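Local coordinates for protein thiosulfate sulfurtransferase TUM1 (PDB 3UTN) that transfers persulfide sulfur from NFS1 to UBA4 in the 2-thiolation of the tRNA wobble uridine, and carries thiosulfate and 3-mercaptopyruvate sulfurtransferase activity, at residues 135-140 with 179-184. Sequence-based numbering, arbitrary orientation.
Sequences GVMGHP and SFQDKE. With DMS (dimethyl sulfoxide), chain F.
V136 and F180 join the two halves of a tandem rhodanese fold: helix 127-136 of the first domain ends in a Schellman motif against the short helix 181-184, which leads into edge strand 185-186 of the second sheet. The polar link is a single bond, from F180 N at the N-cap position to V136 O, 2.6 Å long but bent, with 135° at the hydrogen. S179 CA adds a CA-H...O contact to the same oxygen at 3.0 Å.

Apolar contact centres on V136, whose beta-branch reaches two ways. CG1, anti to the backbone N (chi1 170°), packs 3.9 Å from Q181 CG, while CG2 meets E184 CB at 3.6 Å. That glutamate is apolar along its stem, yet its OE2 takes a salt bridge from K292 and a hydrogen bond from W132 NE1.

M137 bends at chi2 and chi3, bringing its flexible thioether over the NE2 end of the Q181 amide, SD 3.6 Å from NE2. Shortening Q181 to an alanine is likely to uncover M137 SD and open a gap where CG meets V136 CG1.

The F180 ring lies against the helix end. Glycine suits the positive phi of the C-prime residue G138, whose CA is 3.5 Å from F180 CE2. The ring, finally, turns an edge to the last helical turn, where CD2 lies 3.3 Å from G135 O in the ring plane.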
# COMPACT_ATOMS: atom_id res chain seq x y z
N GLY A 135 -3.54 -8.58 3.92
CA GLY A 135 -4.74 -8.38 4.72
C GLY A 135 -5.99 -8.55 3.89
O GLY A 135 -6.91 -9.26 4.30
N VAL A 136 -6.04 -7.92 2.72
CA VAL A 136 -7.22 -8.01 1.88
C VAL A 136 -7.47 -9.45 1.51
O VAL A 136 -8.60 -9.91 1.49
CB VAL A 136 -7.11 -7.14 0.61
CG1 VAL A 136 -8.25 -7.44 -0.35
CG2 VAL A 136 -7.14 -5.68 0.99
N MET A 137 -6.38 -10.17 1.25
CA MET A 137 -6.47 -11.57 0.91
C MET A 137 -6.71 -12.44 2.14
O MET A 137 -6.58 -13.65 2.08
CB MET A 137 -5.22 -12.01 0.17
CG MET A 137 -5.19 -11.54 -1.27
SD MET A 137 -6.74 -11.86 -2.11
CE MET A 137 -6.81 -13.65 -2.13
N GLY A 138 -7.07 -11.79 3.24
CA GLY A 138 -7.56 -12.48 4.42
C GLY A 138 -6.49 -13.13 5.23
O GLY A 138 -6.77 -14.01 6.05
N HIS A 139 -5.24 -12.74 5.03
CA HIS A 139 -4.21 -13.30 5.87
C HIS A 139 -4.45 -12.82 7.27
O HIS A 139 -4.58 -11.63 7.49
CB HIS A 139 -2.81 -12.97 5.40
CG HIS A 139 -1.78 -13.79 6.10
ND1 HIS A 139 -1.44 -15.01 5.68
CD2 HIS A 139 -1.07 -13.56 7.26
CE1 HIS A 139 -0.52 -15.52 6.50
NE2 HIS A 139 -0.30 -14.64 7.47
N PRO A 140 -4.55 -13.77 8.22
CA PRO A 140 -5.03 -13.47 9.56
C PRO A 140 -4.17 -12.43 10.25
O PRO A 140 -4.70 -11.48 10.81
CB PRO A 140 -4.92 -14.82 10.27
CG PRO A 140 -5.08 -15.82 9.18
CD PRO A 140 -4.35 -15.21 8.02
N SER A 179 -11.40 -13.10 1.48
CA SER A 179 -10.74 -11.91 1.02
C SER A 179 -11.67 -10.73 1.17
O SER A 179 -12.88 -10.91 1.36
CB SER A 179 -10.23 -12.08 -0.42
OG SER A 179 -11.30 -12.34 -1.30
N PHE A 180 -11.11 -9.53 1.12
CA PHE A 180 -11.86 -8.35 1.48
C PHE A 180 -11.83 -7.29 0.39
O PHE A 180 -12.00 -6.11 0.68
CB PHE A 180 -11.36 -7.81 2.82
CG PHE A 180 -11.40 -8.82 3.93
CD1 PHE A 180 -12.60 -9.15 4.54
CD2 PHE A 180 -10.24 -9.48 4.33
CE1 PHE A 180 -12.64 -10.10 5.56
CE2 PHE A 180 -10.28 -10.43 5.34
CZ PHE A 180 -11.48 -10.74 5.96
N GLN A 181 -11.64 -7.73 -0.85
CA GLN A 181 -11.63 -6.81 -2.00
C GLN A 181 -12.87 -5.94 -1.99
O GLN A 181 -12.80 -4.73 -2.20
CB GLN A 181 -11.53 -7.55 -3.33
CG GLN A 181 -10.23 -8.31 -3.54
CD GLN A 181 -10.33 -9.75 -3.08
OE1 GLN A 181 -11.01 -10.05 -2.10
NE2 GLN A 181 -9.67 -10.64 -3.79
N ASP A 182 -14.02 -6.58 -1.75
CA ASP A 182 -15.30 -5.89 -1.70
C ASP A 182 -15.32 -4.75 -0.68
O ASP A 182 -15.93 -3.71 -0.91
CB ASP A 182 -16.44 -6.89 -1.42
CG ASP A 182 -16.26 -7.65 -0.11
OD1 ASP A 182 -15.13 -7.69 0.44
OD2 ASP A 182 -17.26 -8.22 0.38
N LYS A 183 -14.66 -4.95 0.46
CA LYS A 183 -14.62 -3.94 1.51
C LYS A 183 -13.46 -2.98 1.33
O LYS A 183 -13.41 -1.93 1.98
CB LYS A 183 -14.52 -4.61 2.88
CG LYS A 183 -15.85 -5.07 3.46
CD LYS A 183 -15.72 -5.45 4.93
CE LYS A 183 -15.11 -6.84 5.10
NZ LYS A 183 -14.77 -7.14 6.52
N GLU A 184 -12.52 -3.33 0.47
CA GLU A 184 -11.22 -2.68 0.47
C GLU A 184 -10.86 -2.02 -0.83
O GLU A 184 -10.04 -1.11 -0.87
CB GLU A 184 -10.14 -3.69 0.83
CG GLU A 184 -10.20 -4.09 2.28
CD GLU A 184 -9.71 -2.98 3.18
OE1 GLU A 184 -10.30 -2.79 4.25
OE2 GLU A 184 -8.75 -2.29 2.79
S DMS F . -14.87 -10.53 -2.04
O DMS F . -14.09 -9.89 -0.95
C1 DMS F . -13.94 -10.58 -3.48
C2 DMS F . -15.04 -12.22 -1.72